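PDB 3K9C: transcriptional regulator, LacI family protein from Rhodococcus jostii, which probably binds DNA at cis-regulatory sites and regulates transcription, with a periplasmic-binding-protein-like domain of the kind that senses small ligands. Local coordinates for residues M233-Q238 with V270-T275; Q23-D28 with G219-R224; R13-V18 with A69-G74. All blocks are in the same frame, centred on the assembly; numbering follows the deposited sequence.

Contact 1 (M233-Q238 with V270-T275)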
loop_
_atom_site.group_PDB
_atom_site.type_symbol
_atom_site.label_atom_id
_atom_site.label_comp_id
_atom_site.label_asym_id
_atom_site.label_seq_id
_atom_site.Cartn_x
_atom_site.Cartn_y
_atom_site.Cartn_z
HETATM N N MSE B 233 8.616 11.761 8.012
HETATM C CA MSE B 233 9.275 10.810 8.893
HETATM C C MSE B 233 10.776 10.601 8.679
HETATM O O MSE B 233 11.231 10.313 7.567
HETATM C CB MSE B 233 8.553 9.472 8.759
HETATM C CG MSE B 233 8.911 8.419 9.770
HETATM SE SE MSE B 233 8.126 6.796 9.096
HETATM C CE MSE B 233 6.308 7.157 9.645
ATOM N N THR B 234 11.541 10.770 9.755
ATOM C CA THR B 234 12.981 10.539 9.718
ATOM C C THR B 234 13.050 9.022 9.589
ATOM O O THR B 234 12.353 8.301 10.318
ATOM C CB THR B 234 13.661 10.992 11.035
ATOM O OG1 THR B 234 13.595 12.416 11.131
ATOM C CG2 THR B 234 15.116 10.544 11.086
ATOM N N THR B 235 13.875 8.535 8.670
ATOM C CA THR B 235 13.953 7.102 8.423
ATOM C C THR B 235 15.311 6.683 7.871
ATOM O O THR B 235 16.175 7.519 7.622
ATOM C CB THR B 235 12.857 6.692 7.407
ATOM O OG1 THR B 235 12.777 5.270 7.318
ATOM C CG2 THR B 235 13.178 7.255 6.031
ATOM N N ILE B 236 15.481 5.382 7.677
ATOM C CA ILE B 236 16.714 4.829 7.145
ATOM C C ILE B 236 16.459 4.244 5.766
ATOM O O ILE B 236 15.657 3.314 5.616
ATOM C CB ILE B 236 17.260 3.723 8.065
ATOM C CG1 ILE B 236 17.679 4.341 9.396
ATOM C CG2 ILE B 236 18.425 3.021 7.405
ATOM C CD1 ILE B 236 17.923 3.331 10.449
ATOM N N SER B 237 17.135 4.789 4.758
ATOM C CA SER B 237 16.960 4.307 3.395
ATOM C C SER B 237 17.789 3.081 3.087
ATOM O O SER B 237 18.909 2.933 3.574
ATOM C CB SER B 237 17.316 5.396 2.382
ATOM O OG SER B 237 17.416 4.847 1.077
ATOM N N GLN B 238 17.221 2.204 2.267
ATOM C CA GLN B 238 17.897 0.992 1.840
ATOM C C GLN B 238 18.247 1.168 0.372
ATOM O O GLN B 238 18.789 0.266 -0.267
ATOM C CB GLN B 238 16.976 -0.209 1.992
ATOM C CG GLN B 238 16.512 -0.465 3.400
ATOM C CD GLN B 238 16.225 -1.932 3.626
ATOM O OE1 GLN B 238 17.107 -2.778 3.470
ATOM N NE2 GLN B 238 14.989 -2.244 3.991
ATOM N N VAL B 270 17.986 9.400 6.512
ATOM C CA VAL B 270 17.213 10.409 5.831
ATOM C C VAL B 270 16.452 11.152 6.914
ATOM O O VAL B 270 15.447 10.656 7.435
ATOM C CB VAL B 270 16.225 9.783 4.826
ATOM C CG1 VAL B 270 15.408 10.886 4.139
ATOM C CG2 VAL B 270 16.983 8.967 3.803
ATOM N N ARG B 271 16.952 12.334 7.261
ATOM C CA ARG B 271 16.346 13.166 8.295
ATOM C C ARG B 271 15.220 14.026 7.776
ATOM O O ARG B 271 15.345 14.704 6.755
ATOM C CB ARG B 271 17.380 14.101 8.927
ATOM C CG ARG B 271 18.355 13.450 9.865
ATOM C CD ARG B 271 19.467 14.422 10.201
ATOM N NE ARG B 271 20.155 14.849 8.984
ATOM C CZ ARG B 271 21.268 15.574 8.961
ATOM N NH1 ARG B 271 21.832 15.962 10.101
ATOM N NH2 ARG B 271 21.820 15.899 7.798
ATOM N N ARG B 272 14.116 14.003 8.501
ATOM C CA ARG B 272 12.971 14.812 8.150
ATOM C C ARG B 272 12.553 15.529 9.425
ATOM O O ARG B 272 13.415 16.090 10.107
ATOM C CB ARG B 272 11.855 13.947 7.556
ATOM C CG ARG B 272 12.262 13.300 6.224
ATOM C CD ARG B 272 11.062 13.015 5.318
ATOM N NE ARG B 272 11.472 12.534 3.997
ATOM C CZ ARG B 272 11.809 11.276 3.723
ATOM N NH1 ARG B 272 11.781 10.347 4.675
ATOM N NH2 ARG B 272 12.192 10.940 2.496
ATOM N N ALA B 273 11.278 15.488 9.789
ATOM C CA ALA B 273 10.840 16.219 10.974
ATOM C C ALA B 273 10.360 15.440 12.200
ATOM O O ALA B 273 9.771 16.033 13.111
ATOM C CB ALA B 273 9.763 17.219 10.559
ATOM N N THR B 274 10.599 14.132 12.248
ATOM C CA THR B 274 10.146 13.347 13.396
ATOM C C THR B 274 11.210 13.096 14.460
ATOM O O THR B 274 10.991 12.319 15.389
ATOM C CB THR B 274 9.553 11.988 12.956
ATOM O OG1 THR B 274 10.525 11.262 12.190
ATOM C CG2 THR B 274 8.294 12.211 12.119
ATOM N N THR B 275 12.365 13.743 14.323
ATOM C CA THR B 275 13.436 13.599 15.308
ATOM C C THR B 275 13.961 14.978 15.681
ATOM O O THR B 275 13.883 15.908 14.885
ATOM C CB THR B 275 14.605 12.741 14.772
ATOM O OG1 THR B 275 15.058 13.272 13.522
ATOM C CG2 THR B 275 14.167 11.300 14.586
#

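Contact 2 (Q23-D28 with G219-R224)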
loop_
_atom_site.group_PDB
_atom_site.type_symbol
_atom_site.label_atom_id
_atom_site.label_comp_id
_atom_site.label_asym_id
_atom_site.label_seq_id
_atom_site.Cartn_x
_atom_site.Cartn_y
_atom_site.Cartn_z
ATOM N N GLN B 23 2.565 -4.128 0.486
ATOM C CA GLN B 23 3.671 -3.938 1.419
ATOM C C GLN B 23 4.439 -2.770 0.810
ATOM O O GLN B 23 5.047 -2.903 -0.240
ATOM C CB GLN B 23 4.561 -5.178 1.489
ATOM C CG GLN B 23 5.589 -5.118 2.600
ATOM C CD GLN B 23 4.943 -5.111 3.979
ATOM O OE1 GLN B 23 4.244 -6.055 4.352
ATOM N NE2 GLN B 23 5.170 -4.041 4.740
ATOM N N PRO B 24 4.409 -1.603 1.464
ATOM C CA PRO B 24 5.094 -0.400 0.978
ATOM C C PRO B 24 6.479 -0.611 0.365
ATOM O O PRO B 24 6.707 -0.260 -0.794
ATOM C CB PRO B 24 5.127 0.496 2.214
ATOM C CG PRO B 24 3.831 0.131 2.897
ATOM C CD PRO B 24 3.859 -1.378 2.813
ATOM N N PHE B 25 7.393 -1.187 1.138
ATOM C CA PHE B 25 8.746 -1.420 0.653
ATOM C C PHE B 25 8.823 -2.367 -0.550
ATOM O O PHE B 25 9.697 -2.208 -1.389
ATOM C CB PHE B 25 9.640 -1.934 1.783
ATOM C CG PHE B 25 11.091 -2.034 1.403
ATOM C CD1 PHE B 25 11.771 -0.922 0.903
ATOM C CD2 PHE B 25 11.774 -3.235 1.526
ATOM C CE1 PHE B 25 13.113 -1.010 0.532
ATOM C CE2 PHE B 25 13.107 -3.337 1.161
ATOM C CZ PHE B 25 13.781 -2.222 0.661
ATOM N N HIS B 26 7.930 -3.355 -0.633
ATOM C CA HIS B 26 7.957 -4.259 -1.789
ATOM C C HIS B 26 7.455 -3.508 -3.013
ATOM O O HIS B 26 7.888 -3.775 -4.136
ATOM C CB HIS B 26 7.100 -5.505 -1.559
ATOM C CG HIS B 26 7.661 -6.445 -0.542
ATOM N ND1 HIS B 26 7.256 -7.758 -0.444
ATOM C CD2 HIS B 26 8.568 -6.255 0.446
ATOM C CE1 HIS B 26 7.883 -8.337 0.565
ATOM N NE2 HIS B 26 8.685 -7.446 1.122
ATOM N N GLY B 27 6.531 -2.574 -2.794
ATOM C CA GLY B 27 6.035 -1.766 -3.894
ATOM C C GLY B 27 7.169 -0.945 -4.511
ATOM O O GLY B 27 7.298 -0.880 -5.736
ATOM N N ASP B 28 7.996 -0.318 -3.673
ATOM C CA ASP B 28 9.129 0.477 -4.171
ATOM C C ASP B 28 10.117 -0.406 -4.931
ATOM O O ASP B 28 10.600 -0.038 -5.998
ATOM C CB ASP B 28 9.891 1.147 -3.024
ATOM C CG ASP B 28 9.069 2.187 -2.293
ATOM O OD1 ASP B 28 8.433 3.037 -2.954
ATOM O OD2 ASP B 28 9.074 2.160 -1.043
ATOM N N GLY B 219 11.895 5.696 11.481
ATOM C CA GLY B 219 11.359 4.536 10.795
ATOM C C GLY B 219 12.469 3.815 10.060
ATOM O O GLY B 219 13.642 3.996 10.373
ATOM N N TYR B 220 12.104 2.993 9.081
ATOM C CA TYR B 220 13.087 2.268 8.302
ATOM C C TYR B 220 12.464 1.889 6.957
ATOM O O TYR B 220 11.307 1.459 6.907
ATOM C CB TYR B 220 13.548 1.014 9.070
ATOM C CG TYR B 220 14.950 0.552 8.741
ATOM C CD1 TYR B 220 15.985 0.668 9.677
ATOM C CD2 TYR B 220 15.247 -0.014 7.502
ATOM C CE1 TYR B 220 17.281 0.227 9.381
ATOM C CE2 TYR B 220 16.532 -0.451 7.196
ATOM C CZ TYR B 220 17.542 -0.326 8.138
ATOM O OH TYR B 220 18.819 -0.727 7.826
ATOM N N ASP B 221 13.244 2.088 5.890
ATOM C CA ASP B 221 12.895 1.800 4.486
ATOM C C ASP B 221 12.838 3.020 3.562
ATOM O O ASP B 221 13.155 2.910 2.375
ATOM C CB ASP B 221 11.546 1.066 4.352
ATOM C CG ASP B 221 11.600 -0.368 4.850
ATOM O OD1 ASP B 221 12.712 -0.914 5.019
ATOM O OD2 ASP B 221 10.520 -0.953 5.060
ATOM N N ASP B 222 12.435 4.166 4.110
ATOM C CA ASP B 222 12.267 5.405 3.343
ATOM C C ASP B 222 11.263 5.110 2.237
ATOM O O ASP B 222 11.536 5.317 1.051
ATOM C CB ASP B 222 13.593 5.899 2.734
ATOM C CG ASP B 222 13.487 7.326 2.169
ATOM O OD1 ASP B 222 12.663 8.111 2.681
ATOM O OD2 ASP B 222 14.238 7.675 1.229
ATOM N N SER B 223 10.099 4.612 2.643
ATOM C CA SER B 223 9.042 4.273 1.704
ATOM C C SER B 223 8.135 5.487 1.526
ATOM O O SER B 223 8.336 6.509 2.180
ATOM C CB SER B 223 8.244 3.071 2.224
ATOM O OG SER B 223 7.502 3.406 3.379
ATOM N N ARG B 224 7.140 5.367 0.649
ATOM C CA ARG B 224 6.220 6.467 0.367
ATOM C C ARG B 224 5.565 7.032 1.620
ATOM O O ARG B 224 5.215 8.209 1.672
ATOM C CB ARG B 224 5.124 6.022 -0.615
ATOM C CG ARG B 224 4.124 5.017 -0.052
ATOM C CD ARG B 224 2.985 4.750 -1.037
ATOM N NE ARG B 224 2.196 5.951 -1.311
ATOM C CZ ARG B 224 1.300 6.467 -0.477
ATOM N NH1 ARG B 224 1.065 5.884 0.692
ATOM N NH2 ARG B 224 0.646 7.575 -0.809
#

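Contact 3 (R13-V18 with A69-G74)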
loop_
_atom_site.group_PDB
_atom_site.type_symbol
_atom_site.label_atom_id
_atom_site.label_comp_id
_atom_site.label_asym_id
_atom_site.label_seq_id
_atom_site.Cartn_x
_atom_site.Cartn_y
_atom_site.Cartn_z
ATOM N N ARG B 13 12.612 -12.315 -22.700
ATOM C CA ARG B 13 13.086 -13.047 -21.528
ATOM C C ARG B 13 12.423 -12.573 -20.232
ATOM O O ARG B 13 12.349 -11.371 -19.960
ATOM C CB ARG B 13 14.609 -12.924 -21.447
ATOM C CG ARG B 13 15.278 -13.055 -22.818
ATOM C CD ARG B 13 16.795 -13.176 -22.737
ATOM N NE ARG B 13 17.226 -14.502 -22.302
ATOM C CZ ARG B 13 16.951 -15.633 -22.948
ATOM N NH1 ARG B 13 16.239 -15.610 -24.067
ATOM N NH2 ARG B 13 17.392 -16.792 -22.474
ATOM N N LEU B 14 11.958 -13.535 -19.436
ATOM C CA LEU B 14 11.257 -13.251 -18.191
ATOM C C LEU B 14 12.020 -13.459 -16.898
ATOM O O LEU B 14 12.774 -14.418 -16.747
ATOM C CB LEU B 14 9.986 -14.102 -18.090
ATOM C CG LEU B 14 8.898 -14.036 -19.161
ATOM C CD1 LEU B 14 8.420 -12.598 -19.323
ATOM C CD2 LEU B 14 9.441 -14.585 -20.468
ATOM N N LEU B 15 11.798 -12.544 -15.962
ATOM C CA LEU B 15 12.378 -12.631 -14.632
ATOM C C LEU B 15 11.178 -12.695 -13.683
ATOM O O LEU B 15 10.286 -11.843 -13.733
ATOM C CB LEU B 15 13.236 -11.412 -14.308
ATOM C CG LEU B 15 14.650 -11.400 -14.896
ATOM C CD1 LEU B 15 15.449 -10.275 -14.243
ATOM C CD2 LEU B 15 15.328 -12.738 -14.638
ATOM N N GLY B 16 11.149 -13.721 -12.844
ATOM C CA GLY B 16 10.047 -13.873 -11.916
ATOM C C GLY B 16 10.276 -13.106 -10.634
ATOM O O GLY B 16 11.375 -13.116 -10.086
ATOM N N VAL B 17 9.237 -12.434 -10.153
ATOM C CA VAL B 17 9.355 -11.673 -8.911
ATOM C C VAL B 17 8.211 -11.973 -7.938
ATOM O O VAL B 17 7.050 -11.722 -8.243
ATOM C CB VAL B 17 9.371 -10.146 -9.193
ATOM C CG1 VAL B 17 9.490 -9.370 -7.884
ATOM C CG2 VAL B 17 10.519 -9.802 -10.120
ATOM N N VAL B 18 8.540 -12.525 -6.774
ATOM C CA VAL B 18 7.532 -12.817 -5.752
ATOM C C VAL B 18 7.566 -11.651 -4.749
ATOM O O VAL B 18 8.640 -11.270 -4.281
ATOM C CB VAL B 18 7.860 -14.151 -5.037
ATOM C CG1 VAL B 18 6.816 -14.465 -3.975
ATOM C CG2 VAL B 18 7.905 -15.287 -6.065
ATOM N N ALA B 69 14.741 -16.902 -13.943
ATOM C CA ALA B 69 15.232 -16.682 -12.599
ATOM C C ALA B 69 14.056 -16.287 -11.728
ATOM O O ALA B 69 13.032 -15.818 -12.225
ATOM C CB ALA B 69 16.289 -15.579 -12.596
ATOM N N ALA B 70 14.204 -16.495 -10.428
ATOM C CA ALA B 70 13.166 -16.148 -9.476
ATOM C C ALA B 70 13.769 -15.253 -8.410
ATOM O O ALA B 70 14.712 -15.647 -7.725
ATOM C CB ALA B 70 12.580 -17.410 -8.836
ATOM N N ILE B 71 13.230 -14.043 -8.296
ATOM C CA ILE B 71 13.665 -13.071 -7.299
ATOM C C ILE B 71 12.562 -12.990 -6.232
ATOM O O ILE B 71 11.440 -12.552 -6.514
ATOM C CB ILE B 71 13.849 -11.688 -7.934
ATOM C CG1 ILE B 71 14.988 -11.732 -8.950
ATOM C CG2 ILE B 71 14.114 -10.648 -6.852
ATOM C CD1 ILE B 71 15.093 -10.489 -9.788
ATOM N N LEU B 72 12.878 -13.423 -5.015
ATOM C CA LEU B 72 11.905 -13.415 -3.927
ATOM C C LEU B 72 12.148 -12.254 -2.960
ATOM O O LEU B 72 13.190 -12.186 -2.306
ATOM C CB LEU B 72 11.964 -14.740 -3.152
ATOM C CG LEU B 72 11.976 -16.068 -3.929
ATOM C CD1 LEU B 72 11.894 -17.226 -2.935
ATOM C CD2 LEU B 72 10.818 -16.137 -4.905
ATOM N N LEU B 73 11.186 -11.343 -2.865
ATOM C CA LEU B 73 11.330 -10.213 -1.954
ATOM C C LEU B 73 10.915 -10.587 -0.527
ATOM O O LEU B 73 9.778 -10.972 -0.283
ATOM C CB LEU B 73 10.493 -9.028 -2.440
ATOM C CG LEU B 73 10.655 -8.591 -3.896
ATOM C CD1 LEU B 73 9.994 -7.218 -4.084
ATOM C CD2 LEU B 73 12.129 -8.528 -4.268
ATOM N N GLY B 74 11.852 -10.485 0.410
ATOM C CA GLY B 74 11.561 -10.808 1.798
ATOM C C GLY B 74 10.902 -12.161 2.019
ATOM O O GLY B 74 10.007 -12.291 2.848
#

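Contact 1 (M233-Q238 with V270-T275)
The side chains of Thr234 and Thr275 cross at about a right angle, just before strand 235-237 begins and just after strand 262-270 ends. This antiparallel pair forms the end of the mixed sheet in a periplasmic-binding-protein-like fold, and residues 270-275 leave it as a loop whose Thr274 hydroxyl reaches strand 216-218 of the other sheet. Thr234 OG1 is gripped twice: it lies 2.9 Å from Thr275 OG1 and accepts the N-H of Arg272 at 3.1 Å, in a nearly straight bond of 167°. Threonine suits both sites: each hydroxyl bonds the other, that of Thr275 also His120 NE2, while Thr275 CG2 packs on Thr234 CB. A third hydroxyl takes the backbone: Thr274 OG1 lies between its own N and carbonyl carbon (chi1 57°), from where it accepts Thr234 N at 2.7 Å and also bonds Val217 O. Along the strands, Thr235 and Val270 form a hydrogen-bonded pair, with Thr235 N to Val270 O at 2.9 Å and Val270 N to Thr235 O at 2.8 Å. Their side chains lie side by side, while Thr235 OG1 serves Asp194. Arg272, extended from CG to NE, runs along the carbonyl of Met233, a selenomethionine, and its NH2 salt-bridges Asp222. Val270 CG1 sits over the rim of one guanidinium face, and at the edge, only 3° out of plane, NH1 donates to Met233 O at 2.9 Å.

Contact 2 (Q23-D28 with G219-R224)
Phe25 and Asp221 meet by stacking of flat groups. The carboxylate lies nearly parallel to the aromatic ring, the planes 16° apart, with Asp221 OD1 over the ring centre and Asp221 CG 3.9 Å from Phe25 CG. Asp221 OD2 lies beyond the ring's root, 3.5 Å from Phe25 CB. The ring gets there because Phe25 CG stands opposite the backbone N (chi1 -173°), swinging it off the helix toward the loop. A carboxylate over an electron-rich ring face is probably not attractive in itself, so its place is likely to owe more to its polar partners: OD1 accepts from Gln238 NE2, and OD2 bonds a glycerol. A leucine at Asp221 would probably leave Gln238 NE2 and the glycerol without their partner, and its tetrahedral end could not lie flat over the Phe25 ring.

Van der Waals contact makes up the rest, as no hydrogen bond crosses between the segments. Pro24 CB rests 3.9 Å from Ser223 OG, and the small serine lets loop and helix come close. Residues 23-28 open helix 24-39, with Gln23 at the N-cap position, and proline suits the first turn because its missing N-H is not needed there. In the two-lobed fold of LacI-type regulators, this helix start belongs to one lobe and loop 219-224 to the other, so the contact spans the cleft between them; the glycerol is consistent with a pocket there.

Charged groups close the list. Asp28 OD2 lies 3.5 Å from Ser223 CA and equally near Ser223 CB, while its side chain also touches Arg227. Arg224 turns its end away from the helix, and its NH2 makes a salt bridge with Glu169 of the second subunit.

Contact 3 (R13-V18 with A69-G74)
Gly16 and Ile71 share the shortest of four backbone hydrogen bonds that join two parallel strands, Ile71 N to Gly16 O at 2.7 Å. The bonds alternate in the parallel manner: Gly16 N gives to Ala69 O, Val18 N to Ile71 O, and Leu73 N to Val18 O, each at 2.9 Å. A weaker CA-H...O contact, Val17 CA to Ile71 O at 3.3 Å, fills in between. The segment axes diverge by 23°, the usual gentle twist of a sheet.

Side chains pack on both faces. On one, Val18 and Leu72 lie side by side, pointing the same way, and Val18 CG2 comes 3.2 Å from Leu72 CD2, tighter than normal carbon contact and perhaps partly a matter of model error. Gly16 brings no side chain to this face, and its CA lies 4.6 Å from that of Ala70. On the other, Leu15 CD2 touches Ala69 CB at 3.6 Å, where the short alanine gives the leucine branch its place, and Val17 CG1, opposite its backbone N (chi1 180°), meets Leu73 CG at 4.2 Å. Beta-branched valine and isoleucine fit the extended backbone.

Helices enclose both faces. Helix 24-39 lies on Val17 and Leu73, through Ile33 among others; helix 240-255 covers Leu15 and Ala69; helix 55-63 packs on Val18. Strand 42-49 bonds the other edge of strand 13-20, which thus sits inside the parallel part of the sheet, in the alternating beta-alpha order of a Rossmann-like lobe. With the backbone groups that face each other bonded and every side chain from Leu15 to Val18 and Ala69 to Leu73 aliphatic, apart from Gly16, which has none, cohesion here rests on shape and exclusion of water, with no charge needed inside.

In the fold
Contacts 1 and 3 reach the same mixed sheet from opposite sides of the chain's centre, about 29 Å apart between centres, yet differ in chemistry. Contact 3 is buried, helix-covered and aliphatic; contact 1, only partly buried, adds hydroxyls and an arginine where the chain leaves the sheet. Contact 2, also partly buried, is the most central of the three and joins no strands, relying on a stacked carboxylate and light packing. It borders both others: loop 219-224 meets residues 233-238 through Asp221 N, a probable hydrogen bond to Ile236 O, while helix 24-39, directly after strand 13-20, brings His26 against Leu73.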